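Local coordinates for protein HTH-type transcriptional regulator PrpR (Mycobacterium tuberculosis, PDB 6D2S) that regulates transcription of the genes for short-chain fatty acid catabolism, through the glyoxylate and methylcitrate cycles, in this pathogen, at residues G162-C167 against K245-D250; F185-K190 against G253-H258; T64-Y69 against P84-F89. All coordinates share one frame; numbering follows the deposited sequence.

Contact 1 (G162-C167 against K245-D250); sequences GFETVC and KTTAAD. With CA (calcium ion), chain C.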
loop_
_atom_site.group_PDB
_atom_site.type_symbol
_atom_site.label_atom_id
_atom_site.label_comp_id
_atom_site.label_asym_id
_atom_site.label_seq_id
_atom_site.Cartn_x
_atom_site.Cartn_y
_atom_site.Cartn_z
ATOM N N GLY A 162 8.457 -1.008 3.249
ATOM C CA GLY A 162 8.438 -2.456 3.210
ATOM C C GLY A 162 7.872 -3.033 1.918
ATOM O O GLY A 162 7.263 -2.349 1.099
ATOM N N PHE A 163 8.092 -4.340 1.764
ATOM C CA PHE A 163 7.735 -5.057 0.541
ATOM C C PHE A 163 6.249 -4.917 0.206
ATOM O O PHE A 163 5.891 -4.613 -0.938
ATOM C CB PHE A 163 8.125 -6.525 0.709
ATOM C CG PHE A 163 8.087 -7.323 -0.565
ATOM C CD1 PHE A 163 6.931 -7.975 -0.949
ATOM C CD2 PHE A 163 9.217 -7.433 -1.363
ATOM C CE1 PHE A 163 6.896 -8.727 -2.114
ATOM C CE2 PHE A 163 9.188 -8.181 -2.527
ATOM C CZ PHE A 163 8.023 -8.822 -2.905
ATOM N N GLU A 164 5.357 -5.144 1.184
ATOM C CA GLU A 164 3.937 -5.061 0.851
ATOM C C GLU A 164 3.506 -3.625 0.585
ATOM O O GLU A 164 2.545 -3.402 -0.163
ATOM C CB GLU A 164 3.069 -5.692 1.948
ATOM C CG GLU A 164 3.026 -4.931 3.264
ATOM C CD GLU A 164 4.105 -5.373 4.240
ATOM O OE1 GLU A 164 5.219 -5.752 3.792
ATOM O OE2 GLU A 164 3.823 -5.351 5.462
ATOM N N THR A 165 4.198 -2.642 1.176
ATOM C CA THR A 165 3.876 -1.245 0.894
ATOM C C THR A 165 4.178 -0.903 -0.560
ATOM O O THR A 165 3.377 -0.238 -1.224
ATOM C CB THR A 165 4.650 -0.331 1.850
ATOM O OG1 THR A 165 4.357 -0.712 3.201
ATOM C CG2 THR A 165 4.266 1.142 1.651
ATOM N N VAL A 166 5.320 -1.374 -1.075
ATOM C CA VAL A 166 5.631 -1.206 -2.497
ATOM C C VAL A 166 4.592 -1.916 -3.358
ATOM O O VAL A 166 4.084 -1.354 -4.332
ATOM C CB VAL A 166 7.044 -1.727 -2.817
ATOM C CG1 VAL A 166 7.308 -1.640 -4.330
ATOM C CG2 VAL A 166 8.120 -0.946 -2.028
ATOM N N CYS A 167 4.300 -3.182 -3.038
ATOM C CA CYS A 167 3.362 -3.953 -3.863
ATOM C C CYS A 167 2.004 -3.277 -3.919
ATOM O O CYS A 167 1.385 -3.171 -4.985
ATOM C CB CYS A 167 3.197 -5.372 -3.328
ATOM S SG CYS A 167 4.587 -6.435 -3.585
ATOM N N LYS A 245 6.453 -12.837 -2.137
ATOM C CA LYS A 245 7.400 -13.035 -1.054
ATOM C C LYS A 245 6.648 -12.969 0.264
ATOM O O LYS A 245 5.619 -12.290 0.366
ATOM C CB LYS A 245 8.507 -11.973 -1.088
ATOM C CG LYS A 245 9.695 -12.284 -0.204
ATOM C CD LYS A 245 10.841 -11.320 -0.458
ATOM C CE LYS A 245 10.706 -10.084 0.403
ATOM N NZ LYS A 245 11.943 -9.248 0.359
ATOM N N THR A 246 7.169 -13.671 1.271
ATOM C CA THR A 246 6.666 -13.469 2.621
ATOM C C THR A 246 7.117 -12.106 3.125
ATOM O O THR A 246 8.120 -11.548 2.670
ATOM C CB THR A 246 7.157 -14.559 3.585
ATOM O OG1 THR A 246 8.588 -14.576 3.615
ATOM C CG2 THR A 246 6.637 -15.925 3.176
ATOM N N THR A 247 6.353 -11.565 4.062
ATOM C CA THR A 247 6.689 -10.314 4.722
ATOM C C THR A 247 7.276 -10.639 6.087
ATOM O O THR A 247 6.716 -11.454 6.829
ATOM C CB THR A 247 5.454 -9.430 4.875
ATOM O OG1 THR A 247 4.588 -9.995 5.869
ATOM C CG2 THR A 247 4.706 -9.352 3.559
ATOM N N ALA A 248 8.406 -10.022 6.406
ATOM C CA ALA A 248 8.993 -10.206 7.725
ATOM C C ALA A 248 8.121 -9.524 8.774
ATOM O O ALA A 248 7.659 -8.396 8.575
ATOM C CB ALA A 248 10.413 -9.647 7.760
ATOM N N ALA A 249 7.882 -10.222 9.883
ATOM C CA ALA A 249 7.122 -9.680 11.010
ATOM C C ALA A 249 8.064 -8.803 11.822
ATOM O O ALA A 249 8.776 -9.269 12.711
ATOM C CB ALA A 249 6.525 -10.800 11.855
ATOM N N ASP A 250 8.068 -7.508 11.505
ATOM C CA ASP A 250 9.034 -6.579 12.077
ATOM C C ASP A 250 8.471 -5.162 12.070
ATOM O O ASP A 250 7.253 -4.979 12.173
ATOM C CB ASP A 250 10.352 -6.656 11.302
ATOM C CG ASP A 250 10.199 -6.248 9.853
ATOM O OD1 ASP A 250 11.226 -6.173 9.145
ATOM O OD2 ASP A 250 9.052 -5.981 9.425
HETATM CA CA CA C . 7.383 -6.290 7.667
HETATM O O HOH W 1 7.386 -5.855 5.270
HETATM O O HOH W 2 5.215 -6.817 7.055
HETATM O O HOH W 3 6.600 -5.862 10.111
#
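Phe163 and Lys245 make the tight half of this contact, where the first turn of helix 163-170 lies against strand 239-247 and the loop after it. The lysine chain runs over one face of the phenyl ring: CB sits 3.6 Å above the plane, offset toward the rim at CE1 and CZ, and over the same face, toward the opposite rim, Lys245 CE lies 3.5 Å from Phe163 CD2. Lys245 CE makes a CH-pi contact, 4.0 Å from the centroid of the Phe163 ring and 28° off the normal. A bend about Lys245 CG-CD (chi3 88°) lays CE on the ring and lets NZ run on to a salt bridge with Asp153 at the start of helix 152-159. Phe163 also touches Ile152 and Asp153, so the ring is wedged between strand and helix. The half toward the calcium ion is looser and wetter. Here Glu164 meets Thr247 through one touch, Glu164 OE1 to Thr247 CG2 at 3.6 Å, the two side chains crossing at about a right angle, and no direct hydrogen bond joins the segments. The carboxylate works instead through water: Glu164 OE1 accepts from water 1 and OE2 from water 2, each at 2.6 Å, and both waters ligate the calcium ion. The ion also takes Ala248 O at 2.3 Å and Asp250 OD2 at 2.4 Å; Leu252 O and water 3 bind it as well. Glu164 OE2 has a second partner in the backbone N of Leu255, which helps to fix the carboxylate. Glu164 is therefore a second-shell residue, joined to the ion through two of its water ligands, and its negative charge would be expected to orient and polarise those waters and to help offset the charge of the metal.

Contact 2 (F185-K190 against G253-H258); sequences FVRTDK and GYLGPH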
loop_
_atom_site.group_PDB
_atom_site.type_symbol
_atom_site.label_atom_id
_atom_site.label_comp_id
_atom_site.label_asym_id
_atom_site.label_seq_id
_atom_site.Cartn_x
_atom_site.Cartn_y
_atom_site.Cartn_z
ATOM N N PHE A 185 -3.195 -7.711 -7.100
ATOM C CA PHE A 185 -2.524 -7.763 -5.805
ATOM C C PHE A 185 -3.169 -8.848 -4.948
ATOM O O PHE A 185 -4.394 -8.886 -4.809
ATOM C CB PHE A 185 -2.598 -6.399 -5.117
ATOM C CG PHE A 185 -2.086 -6.383 -3.704
ATOM C CD1 PHE A 185 -2.925 -6.698 -2.640
ATOM C CD2 PHE A 185 -0.780 -6.021 -3.430
ATOM C CE1 PHE A 185 -2.458 -6.668 -1.332
ATOM C CE2 PHE A 185 -0.309 -5.977 -2.121
ATOM C CZ PHE A 185 -1.145 -6.304 -1.073
ATOM N N VAL A 186 -2.350 -9.741 -4.392
ATOM C CA VAL A 186 -2.844 -10.839 -3.568
ATOM C C VAL A 186 -2.057 -10.874 -2.269
ATOM O O VAL A 186 -0.820 -10.873 -2.281
ATOM C CB VAL A 186 -2.742 -12.200 -4.287
ATOM C CG1 VAL A 186 -3.137 -13.332 -3.328
ATOM C CG2 VAL A 186 -3.625 -12.219 -5.517
ATOM N N ARG A 187 -2.772 -10.906 -1.154
ATOM C CA ARG A 187 -2.182 -11.105 0.159
ATOM C C ARG A 187 -2.874 -12.281 0.831
ATOM O O ARG A 187 -4.099 -12.416 0.751
ATOM C CB ARG A 187 -2.313 -9.853 1.025
ATOM C CG ARG A 187 -1.730 -10.024 2.411
ATOM C CD ARG A 187 -1.893 -8.773 3.242
ATOM N NE ARG A 187 -3.276 -8.308 3.282
ATOM C CZ ARG A 187 -4.246 -8.915 3.958
ATOM N NH1 ARG A 187 -3.987 -10.021 4.641
ATOM N NH2 ARG A 187 -5.474 -8.419 3.948
ATOM N N THR A 188 -2.091 -13.130 1.490
ATOM C CA THR A 188 -2.638 -14.293 2.169
ATOM C C THR A 188 -1.847 -14.547 3.441
ATOM O O THR A 188 -0.660 -14.221 3.523
ATOM C CB THR A 188 -2.597 -15.541 1.274
ATOM O OG1 THR A 188 -3.151 -16.659 1.977
ATOM C CG2 THR A 188 -1.166 -15.871 0.886
ATOM N N ASP A 189 -2.510 -15.138 4.430
ATOM C CA ASP A 189 -1.822 -15.648 5.601
ATOM C C ASP A 189 -1.602 -17.149 5.430
ATOM O O ASP A 189 -1.984 -17.749 4.421
ATOM C CB ASP A 189 -2.597 -15.314 6.881
ATOM C CG ASP A 189 -3.969 -15.970 6.939
ATOM O OD1 ASP A 189 -4.223 -16.924 6.174
ATOM O OD2 ASP A 189 -4.799 -15.522 7.760
ATOM N N LYS A 190 -0.967 -17.765 6.430
ATOM C CA LYS A 190 -0.660 -19.186 6.326
ATOM C C LYS A 190 -1.917 -20.042 6.233
ATOM O O LYS A 190 -1.857 -21.149 5.685
ATOM C CB LYS A 190 0.202 -19.629 7.512
ATOM C CG LYS A 190 1.634 -19.113 7.441
ATOM C CD LYS A 190 2.512 -19.650 8.563
ATOM C CE LYS A 190 2.138 -19.045 9.909
ATOM N NZ LYS A 190 3.273 -19.084 10.878
ATOM N N GLY A 253 6.663 -2.188 6.610
ATOM C CA GLY A 253 5.471 -2.667 5.940
ATOM C C GLY A 253 4.217 -2.433 6.761
ATOM O O GLY A 253 4.271 -2.421 7.994
ATOM N N TYR A 254 3.076 -2.247 6.094
ATOM C CA TYR A 254 1.856 -1.916 6.820
ATOM C C TYR A 254 1.185 -3.129 7.444
ATOM O O TYR A 254 0.309 -2.951 8.293
ATOM C CB TYR A 254 0.854 -1.191 5.906
ATOM C CG TYR A 254 0.357 -2.010 4.726
ATOM C CD1 TYR A 254 -0.675 -2.936 4.879
ATOM C CD2 TYR A 254 0.905 -1.844 3.459
ATOM C CE1 TYR A 254 -1.128 -3.683 3.797
ATOM C CE2 TYR A 254 0.452 -2.586 2.375
ATOM C CZ TYR A 254 -0.560 -3.501 2.549
ATOM O OH TYR A 254 -1.009 -4.236 1.468
ATOM N N LEU A 255 1.558 -4.348 7.059
ATOM C CA LEU A 255 0.911 -5.520 7.634
ATOM C C LEU A 255 1.396 -5.745 9.063
ATOM O O LEU A 255 2.597 -5.676 9.345
ATOM C CB LEU A 255 1.166 -6.754 6.768
ATOM C CG LEU A 255 0.393 -6.738 5.440
ATOM C CD1 LEU A 255 0.871 -7.825 4.478
ATOM C CD2 LEU A 255 -1.112 -6.869 5.685
ATOM N N GLY A 256 0.455 -5.994 9.970
ATOM C CA GLY A 256 0.769 -6.157 11.368
ATOM C C GLY A 256 1.780 -7.262 11.598
ATOM O O GLY A 256 1.785 -8.286 10.908
ATOM N N PRO A 257 2.669 -7.068 12.574
ATOM C CA PRO A 257 3.639 -8.109 12.923
ATOM C C PRO A 257 3.058 -9.259 13.731
ATOM O O PRO A 257 3.819 -10.119 14.181
ATOM C CB PRO A 257 4.670 -7.330 13.753
ATOM C CG PRO A 257 3.859 -6.285 14.429
ATOM C CD PRO A 257 2.808 -5.875 13.427
ATOM N N HIS A 258 1.736 -9.293 13.922
ATOM C CA HIS A 258 1.120 -10.330 14.740
ATOM C C HIS A 258 1.162 -11.703 14.078
ATOM O O HIS A 258 1.026 -12.712 14.777
ATOM C CB HIS A 258 -0.325 -9.950 15.068
ATOM C CG HIS A 258 -1.194 -9.771 13.861
ATOM N ND1 HIS A 258 -0.980 -8.776 12.930
ATOM C CD2 HIS A 258 -2.281 -10.458 13.433
ATOM C CE1 HIS A 258 -1.897 -8.860 11.981
ATOM N NE2 HIS A 258 -2.698 -9.871 12.264
HETATM O O HOH W 4 -3.292 -6.182 2.094
#
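The phenyl ring of Phe185 and the phenol of Tyr254 approach from opposite directions, and the tyrosine reaches the other ring with its hydroxyl: Tyr254 OH comes obliquely to Phe185 CZ, at 3.3 Å, and stays about equally far from CE1 and CE2. At the edge of the Tyr254 ring, in its plane, sits water 4. The guanidinium of Arg187 is met obliquely by Leu255 CD2. The setting is the five-stranded antiparallel sheet of the C-terminal ScfR region, whose sequence family belongs to the GAF clan; strand 183-189 turns Phe185 and Arg187 toward the loop that joins strands 239-247 and 261-268. Val263, on the neighbouring strand 261-268, touches Phe185, Arg187 and Leu255 alike and so forms the floor under the contact. Phe185 also packs on Cys167 of helix 163-170, and Tyr254 on Glu164 and Thr165 of that helix, so the loop and the sheet both meet helix 163-170 here. The arginine and leucine chains lie alongside one another and run antiparallel. Arg187 starts out extended and turns about CG-CD (chi3 53°), which swings NE back alongside the leucine branch, Arg187 NE lying 3.5 Å from Leu255 CD2. No direct hydrogen bond crosses between the two segments. Water 4 stands between Arg187 NE and the phenol; its approach to the arginine is too short to be trusted as modelled, but it is hydrogen-bonded to Tyr254 OH at 3.1 Å.

Contact 3 (T64-Y69 against P84-F89); sequences TAKRRY and PGQRAF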
loop_
_atom_site.group_PDB
_atom_site.type_symbol
_atom_site.label_atom_id
_atom_site.label_comp_id
_atom_site.label_asym_id
_atom_site.label_seq_id
_atom_site.Cartn_x
_atom_site.Cartn_y
_atom_site.Cartn_z
ATOM N N THR A 64 -0.469 -2.495 21.919
ATOM C CA THR A 64 0.603 -2.586 20.926
ATOM C C THR A 64 0.175 -1.994 19.581
ATOM O O THR A 64 0.597 -2.450 18.513
ATOM C CB THR A 64 1.086 -4.034 20.758
ATOM O OG1 THR A 64 2.410 -4.040 20.208
ATOM C CG2 THR A 64 0.165 -4.815 19.837
ATOM N N ALA A 65 -0.676 -0.972 19.620
ATOM C CA ALA A 65 -1.040 -0.267 18.403
ATOM C C ALA A 65 0.204 0.356 17.767
ATOM O O ALA A 65 1.245 0.516 18.410
ATOM C CB ALA A 65 -2.081 0.807 18.706
ATOM N N LYS A 66 0.092 0.710 16.480
ATOM C CA LYS A 66 1.187 1.430 15.832
ATOM C C LYS A 66 1.110 2.934 16.062
ATOM O O LYS A 66 2.108 3.632 15.850
ATOM C CB LYS A 66 1.225 1.142 14.325
ATOM C CG LYS A 66 1.548 -0.306 13.972
ATOM C CD LYS A 66 1.704 -0.487 12.464
ATOM C CE LYS A 66 2.078 -1.927 12.107
ATOM N NZ LYS A 66 2.478 -2.049 10.668
ATOM N N ARG A 67 -0.043 3.447 16.481
ATOM C CA ARG A 67 -0.174 4.861 16.784
ATOM C C ARG A 67 -1.349 5.058 17.729
ATOM O O ARG A 67 -2.219 4.191 17.864
ATOM C CB ARG A 67 -0.358 5.702 15.512
ATOM C CG ARG A 67 -1.758 5.581 14.907
ATOM C CD ARG A 67 -1.930 6.427 13.636
ATOM N NE ARG A 67 -3.302 6.298 13.160
ATOM C CZ ARG A 67 -3.729 5.339 12.342
ATOM N NH1 ARG A 67 -2.887 4.415 11.879
ATOM N NH2 ARG A 67 -5.005 5.301 11.985
ATOM N N ARG A 68 -1.346 6.209 18.399
ATOM C CA ARG A 68 -2.471 6.644 19.220
ATOM C C ARG A 68 -2.530 8.159 19.131
ATOM O O ARG A 68 -1.564 8.837 19.494
ATOM C CB ARG A 68 -2.325 6.194 20.682
ATOM C CG ARG A 68 -3.543 6.493 21.564
ATOM C CD ARG A 68 -4.749 5.674 21.129
ATOM N NE ARG A 68 -5.985 6.062 21.807
ATOM C CZ ARG A 68 -6.538 5.377 22.803
ATOM N NH1 ARG A 68 -5.966 4.266 23.250
ATOM N NH2 ARG A 68 -7.665 5.800 23.351
ATOM N N TYR A 69 -3.646 8.687 18.639
ATOM C CA TYR A 69 -3.828 10.121 18.549
ATOM C C TYR A 69 -4.513 10.620 19.817
ATOM O O TYR A 69 -5.488 10.020 20.279
ATOM C CB TYR A 69 -4.638 10.482 17.303
ATOM C CG TYR A 69 -4.767 11.969 17.110
ATOM C CD1 TYR A 69 -3.637 12.775 17.080
ATOM C CD2 TYR A 69 -6.012 12.569 16.954
ATOM C CE1 TYR A 69 -3.734 14.132 16.911
ATOM C CE2 TYR A 69 -6.119 13.933 16.778
ATOM C CZ TYR A 69 -4.977 14.707 16.756
ATOM O OH TYR A 69 -5.067 16.065 16.594
ATOM N N PRO A 84 11.647 3.799 10.146
ATOM C CA PRO A 84 11.262 5.138 9.659
ATOM C C PRO A 84 10.150 5.133 8.625
ATOM O O PRO A 84 9.272 6.008 8.657
ATOM C CB PRO A 84 12.577 5.675 9.080
ATOM C CG PRO A 84 13.633 5.013 9.927
ATOM C CD PRO A 84 13.111 3.614 10.162
ATOM N N GLY A 85 10.145 4.159 7.715
ATOM C CA GLY A 85 9.100 4.132 6.706
ATOM C C GLY A 85 7.723 3.928 7.304
ATOM O O GLY A 85 6.751 4.566 6.887
ATOM N N GLN A 86 7.614 3.025 8.285
ATOM C CA GLN A 86 6.319 2.809 8.930
ATOM C C GLN A 86 5.957 3.943 9.877
ATOM O O GLN A 86 4.774 4.265 10.020
ATOM C CB GLN A 86 6.297 1.475 9.680
ATOM C CG GLN A 86 5.545 0.382 8.922
ATOM C CD GLN A 86 4.135 0.811 8.496
ATOM O OE1 GLN A 86 3.220 0.926 9.322
ATOM N NE2 GLN A 86 3.963 1.052 7.201
ATOM N N ARG A 87 6.941 4.548 10.547
ATOM C CA ARG A 87 6.650 5.777 11.284
ATOM C C ARG A 87 6.021 6.815 10.361
ATOM O O ARG A 87 4.988 7.410 10.681
ATOM C CB ARG A 87 7.924 6.329 11.926
ATOM C CG ARG A 87 8.497 5.424 13.009
ATOM C CD ARG A 87 9.777 5.994 13.614
ATOM N NE ARG A 87 10.338 5.080 14.609
ATOM C CZ ARG A 87 11.300 5.404 15.471
ATOM N NH1 ARG A 87 11.808 6.630 15.471
ATOM N NH2 ARG A 87 11.746 4.507 16.346
ATOM N N ALA A 88 6.640 7.045 9.202
ATOM C CA ALA A 88 6.076 7.985 8.241
ATOM C C ALA A 88 4.669 7.569 7.832
ATOM O O ALA A 88 3.763 8.411 7.739
ATOM C CB ALA A 88 6.975 8.079 7.006
ATOM N N PHE A 89 4.474 6.273 7.572
ATOM C CA PHE A 89 3.157 5.790 7.153
ATOM C C PHE A 89 2.088 6.111 8.195
ATOM O O PHE A 89 0.984 6.561 7.853
ATOM C CB PHE A 89 3.223 4.284 6.885
ATOM C CG PHE A 89 1.997 3.738 6.216
ATOM C CD1 PHE A 89 1.930 3.653 4.830
ATOM C CD2 PHE A 89 0.940 3.282 6.973
ATOM C CE1 PHE A 89 0.808 3.128 4.213
ATOM C CE2 PHE A 89 -0.199 2.764 6.368
ATOM C CZ PHE A 89 -0.261 2.687 4.993
#
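Within the IrrE N-terminal-like domain, the residue just before edge strand 67-70 reaches across to the first turn of helix 84-99, and Lys66 and Gln86 carry the whole contact. The lysine, its chain fully extended beyond CG, brings Lys66 NZ to Gln86 OE1 in a weak hydrogen bond of 3.3 Å. Lys66 CD lies 3.8 Å from Gln86 OE1, and Lys66 CE 4.1 Å from it, so the end of the lysine chain runs past the amide oxygen at a slant before the ammonium group turns to it. The domain's family belongs to the metallopeptidase-related MA clan. Here strand 67-70 is an outer strand of a three-stranded mixed sheet, next to 75-79, with which Lys66 pairs through the backbone of Ala79. Gln86 is bent about CB-CG (chi2 -52°), which folds its amide round beside the helix, and there OE1 also accepts from Gln90 NE2, one turn further on. The oxygen thus takes two donors, one from its own helix and one from the lysine. Lys66 NZ has a further weak hydrogen bond to Tyr254 O of the C-terminal region.

From the N terminus, contact 3 closes first: it closes a loop of 14 residues that holds strand 75-79, and ties the three-stranded sheet to helix 84-99. Contacts 1 and 2 come later and cross, since 162-167 precedes 185-190 while 245-250 precedes 253-258; each closes a long loop holding strands of the C-terminal sheet. Contact 1 joins the IrrE-like domain to the C-terminal region, and contact 2 stays within the latter. Their centres are 7 Å apart, and both reach the same sheet. Contact 3, in series with both, meets contact 2 where Gly253 O packs on Gln86 CG at 3.2 Å.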